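Local coordinates for KLLA0F20702p (Kluyveromyces lactis, PDB 5Y5A), which belongs to the Est1 family and probably helps recruit telomerase to telomeres by binding Cdc13, this chain being the amino-terminal part of the longer protein, at residues A[422-427]-A[531-536]; A[429-434]-A[496-501]; A[475-480]-A[503-508]; A[479-484]-A[514-519]. All coordinates share one frame; numbering follows the deposited sequence.

Contact 1: residues A[422-427]-A[531-536]; sequences YLAMAR and SSRVQV
Two helices, 421-433 and 526-546, lie side by side here, and L423 and R427 of the first meet R533, V534 and V536 of the second. The axes of the short segments approach to 9.9 Å and run 27° from parallel, so side-chain stems rather than backbones bridge the gap. L423 touches with its base and with one methyl: CB lies 3.9 Å from R533 CD, while CD1 leans on V534 CG2 at 3.7 Å. Because the R533 chain is extended from CG to NE, its stem passes obliquely across L423, CD coming to 4.2 Å from A424 N. Helix 421-433 belongs to the Est1 DNA/RNA binding family region, of the TPR clan; here it packs nearly parallel to a helix about a hundred residues later. One turn further along helix 421-433, R427 crosses V536 at about a right angle, with R427 CD 4.0 Å from V536 CG1. The two arginine heads come near each other, R427 NH2 standing 4.9 Å from R533 NE, yet acids surround them. E484 OE1 makes salt bridges with both, D500 and D485 pair with R427, and E483 takes R533 NH2; this probably offsets the like charges.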
loop_
_atom_site.group_PDB
_atom_site.type_symbol
_atom_site.label_atom_id
_atom_site.label_comp_id
_atom_site.label_asym_id
_atom_site.label_seq_id
_atom_site.Cartn_x
_atom_site.Cartn_y
_atom_site.Cartn_z
ATOM N N TYR A 422 -0.683 17.725 4.398
ATOM C CA TYR A 422 -1.735 18.671 4.040
ATOM C C TYR A 422 -1.764 18.980 2.547
ATOM O O TYR A 422 -2.792 18.790 1.901
ATOM C CB TYR A 422 -1.581 19.944 4.862
ATOM C CG TYR A 422 -1.881 19.679 6.310
ATOM C CD1 TYR A 422 -3.165 19.317 6.706
ATOM C CD2 TYR A 422 -0.891 19.741 7.274
ATOM C CE1 TYR A 422 -3.461 19.058 8.019
ATOM C CE2 TYR A 422 -1.179 19.472 8.609
ATOM C CZ TYR A 422 -2.472 19.130 8.971
ATOM O OH TYR A 422 -2.791 18.863 10.290
ATOM N N LEU A 423 -0.639 19.412 1.989
ATOM C CA LEU A 423 -0.591 19.700 0.559
ATOM C C LEU A 423 -0.396 18.423 -0.275
ATOM O O LEU A 423 -0.765 18.379 -1.445
ATOM C CB LEU A 423 0.511 20.717 0.261
ATOM C CG LEU A 423 0.264 22.144 0.790
ATOM C CD1 LEU A 423 1.278 23.116 0.218
ATOM C CD2 LEU A 423 -1.153 22.623 0.473
ATOM N N ALA A 424 0.168 17.384 0.333
ATOM C CA ALA A 424 0.312 16.091 -0.346
ATOM C C ALA A 424 -1.045 15.495 -0.694
ATOM O O ALA A 424 -1.211 14.895 -1.749
ATOM C CB ALA A 424 1.102 15.113 0.510
ATOM N N MET A 425 -2.016 15.669 0.193
ATOM C CA MET A 425 -3.369 15.182 -0.056
ATOM C C MET A 425 -3.994 15.896 -1.252
ATOM O O MET A 425 -4.662 15.271 -2.076
ATOM C CB MET A 425 -4.253 15.355 1.194
ATOM C CG MET A 425 -3.991 14.299 2.276
ATOM S SD MET A 425 -5.143 14.328 3.670
ATOM C CE MET A 425 -4.892 15.983 4.300
ATOM N N ALA A 426 -3.766 17.201 -1.358
ATOM C CA ALA A 426 -4.249 17.936 -2.527
ATOM C C ALA A 426 -3.589 17.435 -3.819
ATOM O O ALA A 426 -4.257 17.333 -4.850
ATOM C CB ALA A 426 -4.022 19.441 -2.351
ATOM N N ARG A 427 -2.290 17.126 -3.772
ATOM C CA ARG A 427 -1.581 16.624 -4.957
ATOM C C ARG A 427 -2.190 15.314 -5.430
ATOM O O ARG A 427 -2.376 15.081 -6.620
ATOM C CB ARG A 427 -0.094 16.396 -4.678
ATOM C CG ARG A 427 0.768 17.635 -4.615
ATOM C CD ARG A 427 2.226 17.231 -4.504
ATOM N NE ARG A 427 2.679 16.490 -5.680
ATOM C CZ ARG A 427 3.638 15.569 -5.653
ATOM N NH1 ARG A 427 4.000 14.944 -6.768
ATOM N NH2 ARG A 427 4.237 15.268 -4.505
ATOM N N SER A 531 7.079 24.981 -0.384
ATOM C CA SER A 531 7.001 25.933 -1.485
ATOM C C SER A 531 6.873 25.203 -2.825
ATOM O O SER A 531 6.045 25.561 -3.663
ATOM C CB SER A 531 8.227 26.843 -1.483
ATOM O OG SER A 531 8.133 27.808 -2.511
ATOM N N SER A 532 7.680 24.162 -3.002
ATOM C CA SER A 532 7.595 23.320 -4.186
ATOM C C SER A 532 6.205 22.691 -4.374
ATOM O O SER A 532 5.708 22.636 -5.501
ATOM C CB SER A 532 8.654 22.221 -4.127
ATOM O OG SER A 532 8.433 21.266 -5.154
ATOM N N ARG A 533 5.581 22.215 -3.289
ATOM C CA ARG A 533 4.217 21.673 -3.380
ATOM C C ARG A 533 3.199 22.756 -3.739
ATOM O O ARG A 533 2.231 22.495 -4.455
ATOM C CB ARG A 533 3.796 20.994 -2.071
ATOM C CG ARG A 533 4.525 19.692 -1.774
ATOM C CD ARG A 533 3.921 18.981 -0.568
ATOM N NE ARG A 533 4.585 17.709 -0.307
ATOM C CZ ARG A 533 5.581 17.543 0.555
ATOM N NH1 ARG A 533 6.048 18.571 1.263
ATOM N NH2 ARG A 533 6.114 16.341 0.710
ATOM N N VAL A 534 3.415 23.964 -3.224
ATOM C CA VAL A 534 2.535 25.086 -3.523
ATOM C C VAL A 534 2.534 25.355 -5.026
ATOM O O VAL A 534 1.475 25.484 -5.645
ATOM C CB VAL A 534 2.957 26.355 -2.752
ATOM C CG1 VAL A 534 2.274 27.597 -3.325
ATOM C CG2 VAL A 534 2.639 26.196 -1.267
ATOM N N GLN A 535 3.723 25.406 -5.614
ATOM C CA GLN A 535 3.853 25.661 -7.045
ATOM C C GLN A 535 3.151 24.595 -7.886
ATOM O O GLN A 535 2.380 24.914 -8.782
ATOM C CB GLN A 535 5.328 25.748 -7.428
ATOM C CG GLN A 535 6.088 26.768 -6.607
ATOM C CD GLN A 535 7.503 26.959 -7.092
ATOM O OE1 GLN A 535 8.445 26.380 -6.546
ATOM N NE2 GLN A 535 7.666 27.780 -8.124
ATOM N N VAL A 536 3.402 23.326 -7.583
ATOM C CA VAL A 536 2.829 22.259 -8.387
ATOM C C VAL A 536 1.312 22.218 -8.216
ATOM O O VAL A 536 0.592 21.812 -9.127
ATOM C CB VAL A 536 3.453 20.877 -8.036
ATOM C CG1 VAL A 536 3.159 20.477 -6.583
ATOM C CG2 VAL A 536 2.967 19.807 -9.001
#

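Contact 2: residues A[429-434]-A[496-501]; sequences MMCWIK and FTLSDF
The D500 carboxylate has C431 SG standing over one face, 3.6 Å from D500 CG and 3.5 Å from D500 OD2. D500 OD2 forms a salt bridge with R427, and D500 OD1 receives F501 N on its anti side, 30° out of the carboxylate plane. A second flat group, the S499 carbonyl, is met from above its plane by K434 NZ, which bonds to S499 O at 3.0 Å. The contact sets K434 and the later turns of helix 421-433, part of the Est1 DNA/RNA binding family region, against the irregular loop that joins helix 483-487 to helix 512-515. The K434 chain bends at chi3 (-105°), which brings the ammonium back over S499; a weak bond to S499 OG, 3.4 Å from K434 NZ, adds a second hold. R475 also donates to S499 O. A methionine in place of K434 removes the ammonium, which would probably leave S499 O with one donor fewer and an acidic side chain of the bound peptide without a weak, distant partner. Beside the carboxylate the sulfur has an apolar neighbour, C431 SG resting 3.8 Å from L498 CB, and L498 CD2 lies 4.1 Å from C431 CB.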
loop_
_atom_site.group_PDB
_atom_site.type_symbol
_atom_site.label_atom_id
_atom_site.label_comp_id
_atom_site.label_asym_id
_atom_site.label_seq_id
_atom_site.Cartn_x
_atom_site.Cartn_y
_atom_site.Cartn_z
ATOM N N MET A 429 -5.242 14.033 -4.860
ATOM C CA MET A 429 -6.553 14.240 -5.465
ATOM C C MET A 429 -6.427 14.629 -6.941
ATOM O O MET A 429 -7.046 14.019 -7.806
ATOM C CB MET A 429 -7.338 15.318 -4.705
ATOM C CG MET A 429 -7.672 14.958 -3.248
ATOM S SD MET A 429 -8.659 16.249 -2.442
ATOM C CE MET A 429 -8.421 15.861 -0.709
ATOM N N MET A 430 -5.604 15.636 -7.218
ATOM C CA MET A 430 -5.450 16.136 -8.572
ATOM C C MET A 430 -4.806 15.106 -9.487
ATOM O O MET A 430 -5.199 14.962 -10.640
ATOM C CB MET A 430 -4.629 17.423 -8.574
ATOM C CG MET A 430 -5.226 18.508 -7.704
ATOM S SD MET A 430 -6.980 18.755 -8.051
ATOM C CE MET A 430 -6.873 19.271 -9.750
ATOM N N CYS A 431 -3.818 14.392 -8.975
ATOM C CA CYS A 431 -3.153 13.375 -9.775
ATOM C C CYS A 431 -4.104 12.233 -10.097
ATOM O O CYS A 431 -4.067 11.671 -11.195
ATOM C CB CYS A 431 -1.916 12.850 -9.058
ATOM S SG CYS A 431 -0.537 13.994 -9.137
ATOM N N TRP A 432 -4.963 11.896 -9.143
ATOM C CA TRP A 432 -5.979 10.879 -9.387
ATOM C C TRP A 432 -6.954 11.358 -10.448
ATOM O O TRP A 432 -7.233 10.655 -11.427
ATOM C CB TRP A 432 -6.740 10.544 -8.104
ATOM C CG TRP A 432 -7.815 9.515 -8.311
ATOM C CD1 TRP A 432 -7.671 8.277 -8.882
ATOM C CD2 TRP A 432 -9.191 9.620 -7.928
ATOM N NE1 TRP A 432 -8.876 7.610 -8.882
ATOM C CE2 TRP A 432 -9.823 8.407 -8.290
ATOM C CE3 TRP A 432 -9.951 10.616 -7.305
ATOM C CZ2 TRP A 432 -11.178 8.174 -8.061
ATOM C CZ3 TRP A 432 -11.297 10.376 -7.067
ATOM C CH2 TRP A 432 -11.895 9.168 -7.451
ATOM N N ILE A 433 -7.465 12.568 -10.240
ATOM C CA ILE A 433 -8.485 13.132 -11.111
ATOM C C ILE A 433 -8.006 13.224 -12.562
ATOM O O ILE A 433 -8.751 12.868 -13.473
ATOM C CB ILE A 433 -8.933 14.508 -10.587
ATOM C CG1 ILE A 433 -9.741 14.320 -9.297
ATOM C CG2 ILE A 433 -9.769 15.247 -11.617
ATOM C CD1 ILE A 433 -10.116 15.602 -8.598
ATOM N N LYS A 434 -6.759 13.646 -12.779
ATOM C CA LYS A 434 -6.226 13.765 -14.136
ATOM C C LYS A 434 -5.983 12.412 -14.812
ATOM O O LYS A 434 -5.699 12.358 -16.012
ATOM C CB LYS A 434 -4.915 14.553 -14.133
ATOM C CG LYS A 434 -3.678 13.683 -14.120
ATOM C CD LYS A 434 -2.409 14.510 -14.001
ATOM C CE LYS A 434 -1.681 14.584 -15.327
ATOM N NZ LYS A 434 -0.437 15.393 -15.214
ATOM N N PHE A 496 0.852 4.997 -11.367
ATOM C CA PHE A 496 2.130 4.399 -10.970
ATOM C C PHE A 496 3.150 5.445 -10.541
ATOM O O PHE A 496 4.174 5.109 -9.943
ATOM C CB PHE A 496 2.743 3.610 -12.136
ATOM C CG PHE A 496 1.804 2.601 -12.733
ATOM C CD1 PHE A 496 1.076 1.749 -11.910
ATOM C CD2 PHE A 496 1.620 2.515 -14.107
ATOM C CE1 PHE A 496 0.195 0.816 -12.444
ATOM C CE2 PHE A 496 0.737 1.576 -14.648
ATOM C CZ PHE A 496 0.022 0.727 -13.804
ATOM N N THR A 497 2.867 6.712 -10.831
ATOM C CA THR A 497 3.728 7.804 -10.376
ATOM C C THR A 497 2.931 9.119 -10.442
ATOM O O THR A 497 2.162 9.340 -11.379
ATOM C CB THR A 497 5.063 7.907 -11.167
ATOM O OG1 THR A 497 5.907 8.902 -10.580
ATOM C CG2 THR A 497 4.820 8.235 -12.644
ATOM N N LEU A 498 3.078 9.970 -9.429
ATOM C CA LEU A 498 2.392 11.265 -9.435
ATOM C C LEU A 498 2.975 12.161 -10.530
ATOM O O LEU A 498 4.122 12.602 -10.444
ATOM C CB LEU A 498 2.502 11.951 -8.072
ATOM C CG LEU A 498 2.124 11.085 -6.870
ATOM C CD1 LEU A 498 2.213 11.871 -5.563
ATOM C CD2 LEU A 498 0.732 10.482 -7.052
ATOM N N SER A 499 2.175 12.436 -11.556
ATOM C CA SER A 499 2.662 13.118 -12.749
ATOM C C SER A 499 2.324 14.624 -12.826
ATOM O O SER A 499 2.214 15.174 -13.923
ATOM C CB SER A 499 2.111 12.411 -13.994
ATOM O OG SER A 499 0.690 12.444 -14.011
ATOM N N ASP A 500 2.164 15.286 -11.682
ATOM C CA ASP A 500 1.940 16.731 -11.687
ATOM C C ASP A 500 3.249 17.488 -11.928
ATOM O O ASP A 500 3.275 18.465 -12.668
ATOM C CB ASP A 500 1.284 17.201 -10.387
ATOM C CG ASP A 500 1.904 16.572 -9.150
ATOM O OD1 ASP A 500 2.958 15.909 -9.266
ATOM O OD2 ASP A 500 1.328 16.745 -8.054
ATOM N N PHE A 501 4.333 17.036 -11.310
ATOM C CA PHE A 501 5.656 17.552 -11.640
ATOM C C PHE A 501 6.096 17.021 -12.994
ATOM O O PHE A 501 5.563 16.021 -13.477
ATOM C CB PHE A 501 6.697 17.146 -10.594
ATOM C CG PHE A 501 6.604 17.898 -9.305
ATOM C CD1 PHE A 501 7.216 19.137 -9.161
ATOM C CD2 PHE A 501 5.928 17.359 -8.226
ATOM C CE1 PHE A 501 7.145 19.829 -7.964
ATOM C CE2 PHE A 501 5.847 18.042 -7.034
ATOM C CZ PHE A 501 6.459 19.277 -6.897
#

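Contact 3: residues A[475-480]-A[503-508]; sequences RPTRDY and DEKLLS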
loop_
_atom_site.group_PDB
_atom_site.type_symbol
_atom_site.label_atom_id
_atom_site.label_comp_id
_atom_site.label_asym_id
_atom_site.label_seq_id
_atom_site.Cartn_x
_atom_site.Cartn_y
_atom_site.Cartn_z
ATOM N N ARG A 475 5.184 24.449 -15.697
ATOM C CA ARG A 475 5.309 23.226 -14.898
ATOM C C ARG A 475 6.558 23.182 -14.020
ATOM O O ARG A 475 7.683 23.275 -14.514
ATOM C CB ARG A 475 5.287 22.010 -15.824
ATOM C CG ARG A 475 4.773 20.727 -15.191
ATOM C CD ARG A 475 4.308 19.787 -16.287
ATOM N NE ARG A 475 3.986 18.449 -15.813
ATOM C CZ ARG A 475 3.806 17.407 -16.618
ATOM N NH1 ARG A 475 3.922 17.561 -17.931
ATOM N NH2 ARG A 475 3.516 16.214 -16.116
ATOM N N PRO A 476 6.355 23.043 -12.704
ATOM C CA PRO A 476 7.455 22.987 -11.735
ATOM C C PRO A 476 8.305 21.721 -11.882
ATOM O O PRO A 476 7.838 20.713 -12.411
ATOM C CB PRO A 476 6.733 23.004 -10.381
ATOM C CG PRO A 476 5.356 23.513 -10.674
ATOM C CD PRO A 476 5.039 23.024 -12.045
ATOM N N THR A 477 9.554 21.792 -11.434
ATOM C CA THR A 477 10.426 20.626 -11.408
ATOM C C THR A 477 11.082 20.478 -10.043
ATOM O O THR A 477 10.832 21.268 -9.127
ATOM C CB THR A 477 11.523 20.699 -12.481
ATOM O OG1 THR A 477 12.411 21.787 -12.197
ATOM C CG2 THR A 477 10.915 20.890 -13.865
ATOM N N ARG A 478 11.938 19.471 -9.927
ATOM C CA ARG A 478 12.503 19.068 -8.649
ATOM C C ARG A 478 13.622 18.056 -8.851
ATOM O O ARG A 478 13.823 17.554 -9.958
ATOM C CB ARG A 478 11.423 18.464 -7.773
ATOM C CG ARG A 478 10.775 17.262 -8.418
ATOM C CD ARG A 478 9.769 16.668 -7.495
ATOM N NE ARG A 478 9.040 15.562 -8.101
ATOM C CZ ARG A 478 8.220 14.782 -7.413
ATOM N NH1 ARG A 478 8.061 15.005 -6.114
ATOM N NH2 ARG A 478 7.569 13.789 -8.008
ATOM N N ASP A 479 14.333 17.735 -7.776
ATOM C CA ASP A 479 15.504 16.874 -7.892
ATOM C C ASP A 479 15.315 15.499 -7.268
ATOM O O ASP A 479 16.166 14.620 -7.436
ATOM C CB ASP A 479 16.716 17.567 -7.273
ATOM C CG ASP A 479 17.157 18.772 -8.076
ATOM O OD1 ASP A 479 16.898 18.789 -9.298
ATOM O OD2 ASP A 479 17.752 19.702 -7.492
ATOM N N TYR A 480 14.198 15.303 -6.571
ATOM C CA TYR A 480 13.946 14.036 -5.895
ATOM C C TYR A 480 12.477 13.852 -5.539
ATOM O O TYR A 480 11.689 14.801 -5.583
ATOM C CB TYR A 480 14.811 13.925 -4.630
ATOM C CG TYR A 480 14.566 15.001 -3.586
ATOM C CD1 TYR A 480 13.615 14.822 -2.586
ATOM C CD2 TYR A 480 15.297 16.188 -3.589
ATOM C CE1 TYR A 480 13.391 15.791 -1.627
ATOM C CE2 TYR A 480 15.075 17.167 -2.630
ATOM C CZ TYR A 480 14.121 16.961 -1.652
ATOM O OH TYR A 480 13.895 17.928 -0.693
ATOM N N ASP A 503 9.115 15.234 -14.005
ATOM C CA ASP A 503 10.318 14.569 -13.510
ATOM C C ASP A 503 11.143 14.039 -14.674
ATOM O O ASP A 503 11.986 13.158 -14.508
ATOM C CB ASP A 503 9.948 13.442 -12.542
ATOM C CG ASP A 503 9.293 13.959 -11.270
ATOM O OD1 ASP A 503 9.706 15.039 -10.793
ATOM O OD2 ASP A 503 8.365 13.297 -10.751
ATOM N N GLU A 504 10.875 14.595 -15.851
ATOM C CA GLU A 504 11.551 14.239 -17.091
ATOM C C GLU A 504 13.058 14.119 -16.911
ATOM O O GLU A 504 13.642 13.080 -17.197
ATOM C CB GLU A 504 11.237 15.288 -18.159
ATOM C CG GLU A 504 11.397 14.833 -19.591
ATOM C CD GLU A 504 11.067 15.943 -20.577
ATOM O OE1 GLU A 504 10.721 17.056 -20.126
ATOM O OE2 GLU A 504 11.154 15.709 -21.800
ATOM N N LYS A 505 13.671 15.183 -16.399
ATOM C CA LYS A 505 15.121 15.258 -16.271
ATOM C C LYS A 505 15.733 14.357 -15.193
ATOM O O LYS A 505 16.941 14.115 -15.221
ATOM C CB LYS A 505 15.534 16.701 -15.996
ATOM C CG LYS A 505 14.990 17.263 -14.699
ATOM C CD LYS A 505 15.269 18.747 -14.632
ATOM C CE LYS A 505 14.669 19.377 -13.397
ATOM N NZ LYS A 505 14.583 20.855 -13.573
ATOM N N LEU A 506 14.941 13.881 -14.253
ATOM C CA LEU A 506 15.479 13.050 -13.198
ATOM C C LEU A 506 16.222 11.841 -13.706
ATOM O O LEU A 506 17.202 11.422 -13.134
ATOM C CB LEU A 506 14.356 12.564 -12.295
ATOM C CG LEU A 506 13.813 13.509 -11.241
ATOM C CD1 LEU A 506 13.206 12.728 -10.104
ATOM C CD2 LEU A 506 14.932 14.376 -10.731
ATOM N N LEU A 507 15.745 11.267 -14.785
ATOM C CA LEU A 507 16.330 10.040 -15.312
ATOM C C LEU A 507 17.748 10.250 -15.837
ATOM O O LEU A 507 18.534 9.304 -15.923
ATOM C CB LEU A 507 15.440 9.461 -16.411
ATOM C CG LEU A 507 15.080 10.351 -17.600
ATOM C CD1 LEU A 507 16.123 10.272 -18.719
ATOM C CD2 LEU A 507 13.694 9.981 -18.110
ATOM N N SER A 508 18.069 11.488 -16.194
ATOM C CA SER A 508 19.401 11.809 -16.686
ATOM C C SER A 508 20.314 12.280 -15.555
ATOM O O SER A 508 21.476 12.614 -15.784
ATOM C CB SER A 508 19.320 12.868 -17.789
ATOM O OG SER A 508 18.812 14.093 -17.288
#
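R478 starts with CG turned between its backbone N and carbonyl carbon (chi1 59°) and then runs extended to NE, a course that sets its guanidinium beside the carboxylate of D503. The arginine grips the acid side-on with two nitrogens, one to each oxygen. R478 NE donates to D503 OD1 over 2.8 Å in a nearly straight bond (170°), and R478 NH2 reaches the syn lone pair of D503 OD2 at 2.9 Å. The two flat groups are nearly coplanar, 22° apart, and the paired bonds probably restrain both from turning. R478 NH1 goes on to D485 in a further salt bridge, and the guanidinium also makes a cation-pi contact with Y482. The side chain of a leucine here has no donor, which would probably leave D503 without its charged mate and its carboxylate able to turn, and D485 with one arginine fewer.

The same pair of loops is joined at two more points. K505, fully extended beyond CG, crosses T477 at about a right angle, and K505 NZ donates to T477 OG1 at 2.7 Å. L506 adds an apolar contact with the backbone: L506 CD2 lies 3.5 Å from R478 O and 3.5 Å from D479 O. Within 503-508 the chain turns into a short 3-10 segment, and K505 O accepts from both the N and OG of S508. D503 and L506 also pack on an apolar side chain of the bound peptide, so the chemistry points to a bidentate salt bridge, probably ionised on both sides, that is likely to help hold D503 where it packs on the peptide.

Contact 4: residues A[479-484]-A[514-519]; sequences DYFYEE and DRLVGK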
loop_
_atom_site.group_PDB
_atom_site.type_symbol
_atom_site.label_atom_id
_atom_site.label_comp_id
_atom_site.label_asym_id
_atom_site.label_seq_id
_atom_site.Cartn_x
_atom_site.Cartn_y
_atom_site.Cartn_z
ATOM N N ASP A 479 14.333 17.735 -7.776
ATOM C CA ASP A 479 15.504 16.874 -7.892
ATOM C C ASP A 479 15.315 15.499 -7.268
ATOM O O ASP A 479 16.166 14.620 -7.436
ATOM C CB ASP A 479 16.716 17.567 -7.273
ATOM C CG ASP A 479 17.157 18.772 -8.076
ATOM O OD1 ASP A 479 16.898 18.789 -9.298
ATOM O OD2 ASP A 479 17.752 19.702 -7.492
ATOM N N TYR A 480 14.198 15.303 -6.571
ATOM C CA TYR A 480 13.946 14.036 -5.895
ATOM C C TYR A 480 12.477 13.852 -5.539
ATOM O O TYR A 480 11.689 14.801 -5.583
ATOM C CB TYR A 480 14.811 13.925 -4.630
ATOM C CG TYR A 480 14.566 15.001 -3.586
ATOM C CD1 TYR A 480 13.615 14.822 -2.586
ATOM C CD2 TYR A 480 15.297 16.188 -3.589
ATOM C CE1 TYR A 480 13.391 15.791 -1.627
ATOM C CE2 TYR A 480 15.075 17.167 -2.630
ATOM C CZ TYR A 480 14.121 16.961 -1.652
ATOM O OH TYR A 480 13.895 17.928 -0.693
ATOM N N PHE A 481 12.116 12.620 -5.187
ATOM C CA PHE A 481 10.745 12.288 -4.806
ATOM C C PHE A 481 10.428 12.745 -3.384
ATOM O O PHE A 481 11.296 12.720 -2.510
ATOM C CB PHE A 481 10.504 10.779 -4.922
ATOM C CG PHE A 481 10.009 10.338 -6.271
ATOM C CD1 PHE A 481 10.019 11.207 -7.352
ATOM C CD2 PHE A 481 9.517 9.054 -6.452
ATOM C CE1 PHE A 481 9.562 10.799 -8.586
ATOM C CE2 PHE A 481 9.059 8.638 -7.688
ATOM C CZ PHE A 481 9.078 9.513 -8.756
ATOM N N TYR A 482 9.182 13.159 -3.162
ATOM C CA TYR A 482 8.720 13.537 -1.829
ATOM C C TYR A 482 8.037 12.343 -1.149
ATOM O O TYR A 482 7.838 11.296 -1.777
ATOM C CB TYR A 482 7.770 14.739 -1.904
ATOM C CG TYR A 482 8.397 15.981 -2.508
ATOM C CD1 TYR A 482 9.765 16.204 -2.425
ATOM C CD2 TYR A 482 7.623 16.923 -3.172
ATOM C CE1 TYR A 482 10.342 17.331 -2.984
ATOM C CE2 TYR A 482 8.194 18.059 -3.731
ATOM C CZ TYR A 482 9.552 18.252 -3.633
ATOM O OH TYR A 482 10.123 19.369 -4.190
ATOM N N GLU A 483 7.680 12.502 0.127
ATOM C CA GLU A 483 7.128 11.401 0.917
ATOM C C GLU A 483 5.943 10.754 0.223
ATOM O O GLU A 483 5.883 9.529 0.100
ATOM C CB GLU A 483 6.701 11.875 2.315
ATOM C CG GLU A 483 7.851 12.209 3.269
ATOM C CD GLU A 483 8.188 13.697 3.299
ATOM O OE1 GLU A 483 8.021 14.380 2.260
ATOM O OE2 GLU A 483 8.618 14.180 4.370
ATOM N N GLU A 484 5.007 11.578 -0.240
ATOM C CA GLU A 484 3.798 11.054 -0.866
ATOM C C GLU A 484 4.116 10.369 -2.203
ATOM O O GLU A 484 3.433 9.422 -2.585
ATOM C CB GLU A 484 2.749 12.162 -1.054
ATOM C CG GLU A 484 3.141 13.294 -2.013
ATOM C CD GLU A 484 3.810 14.466 -1.316
ATOM O OE1 GLU A 484 3.586 15.617 -1.756
ATOM O OE2 GLU A 484 4.549 14.237 -0.328
ATOM N N ASP A 514 18.448 6.533 -5.315
ATOM C CA ASP A 514 18.331 7.283 -4.070
ATOM C C ASP A 514 17.367 8.460 -4.227
ATOM O O ASP A 514 16.606 8.764 -3.305
ATOM C CB ASP A 514 19.704 7.767 -3.595
ATOM C CG ASP A 514 20.469 6.692 -2.835
ATOM O OD1 ASP A 514 19.855 5.671 -2.457
ATOM O OD2 ASP A 514 21.682 6.871 -2.601
ATOM N N ARG A 515 17.389 9.110 -5.392
ATOM C CA ARG A 515 16.488 10.234 -5.663
ATOM C C ARG A 515 15.039 9.828 -5.550
ATOM O O ARG A 515 14.202 10.598 -5.071
ATOM C CB ARG A 515 16.711 10.813 -7.061
ATOM C CG ARG A 515 18.052 11.424 -7.267
ATOM C CD ARG A 515 18.094 12.197 -8.565
ATOM N NE ARG A 515 19.390 12.831 -8.718
ATOM C CZ ARG A 515 19.740 13.946 -8.092
ATOM N NH1 ARG A 515 18.879 14.543 -7.277
ATOM N NH2 ARG A 515 20.946 14.465 -8.286
ATOM N N LEU A 516 14.751 8.617 -6.015
ATOM C CA LEU A 516 13.381 8.125 -6.066
ATOM C C LEU A 516 12.948 7.519 -4.727
ATOM O O LEU A 516 11.850 6.991 -4.612
ATOM C CB LEU A 516 13.224 7.105 -7.199
ATOM C CG LEU A 516 13.542 7.634 -8.611
ATOM C CD1 LEU A 516 13.282 6.586 -9.689
ATOM C CD2 LEU A 516 12.762 8.905 -8.909
ATOM N N VAL A 517 13.814 7.596 -3.720
ATOM C CA VAL A 517 13.409 7.272 -2.350
ATOM C C VAL A 517 13.741 8.424 -1.408
ATOM O O VAL A 517 13.989 8.215 -0.227
ATOM C CB VAL A 517 14.075 5.977 -1.815
ATOM C CG1 VAL A 517 13.494 4.746 -2.508
ATOM C CG2 VAL A 517 15.596 6.036 -1.950
ATOM N N GLY A 518 13.750 9.639 -1.951
ATOM C CA GLY A 518 13.894 10.848 -1.160
ATOM C C GLY A 518 15.300 11.224 -0.730
ATOM O O GLY A 518 15.480 12.206 -0.011
ATOM N N LYS A 519 16.300 10.461 -1.165
ATOM C CA LYS A 519 17.673 10.709 -0.738
ATOM C C LYS A 519 18.527 11.343 -1.833
ATOM O O LYS A 519 18.628 10.821 -2.941
ATOM C CB LYS A 519 18.312 9.406 -0.247
ATOM C CG LYS A 519 17.728 8.939 1.078
ATOM C CD LYS A 519 18.119 7.522 1.456
ATOM C CE LYS A 519 17.380 7.107 2.728
ATOM N NZ LYS A 519 17.468 5.653 3.040
#
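R515 O is gripped by two backbone donors that arrive from opposite faces of its carbonyl plane: F481 N, across the contact, and G518 N, from its own turn. The bond from F481 N is 2.9 Å long and almost straight (175°), whereas G518 N is more distant at 3.3 Å. R515 takes hold of the incoming chain a second time with its side chain. Its extended stem passes D479 O and delivers R515 NH1 to that oxygen at 2.7 Å, in a bent bond (138°), tilted from the guanidinium plane; R515 NE turns back to D510 O. The next residue supplies apolar packing. L516 CD2 stands over the centre of the F481 ring, 3.6 Å from its centroid and 9° off the normal, a CH-pi contact made by one methyl group. F481 and L516 also pack against the bound peptide, on an apolar and an aromatic side chain of it. G518 CA also approaches F481 O at 3.5 Å in a CA-H...O contact; the backbone there has positive phi, a conformation that glycine adopts readily. With K519 N bonded to D514 O at 2.7 Å, G518 is the C-prime residue of a Schellman motif that ends helix 512-515.

Starting from the N terminus, helix 421-433 opens two loops. Contact 1 closes the longer, joining that helix to helix 526-546, and the other three contacts are nested inside it. Contact 2 brings the later turns of the same helix, with K434, to the loop 496-501. Contacts 3 and 4 set out from one stretch, sharing D479 and Y480, and reach 503-508 and 514-519; each crosses contact 2, since their segments alternate along the chain. R475 ties contact 3 to contact 2 through S499 and D500. Thus the mostly irregular chain from 475 to 519, with its short helices 483-487 and 512-515, is folded back on itself and held against two helices, while the bound peptide touches residues of contacts 2, 3 and 4.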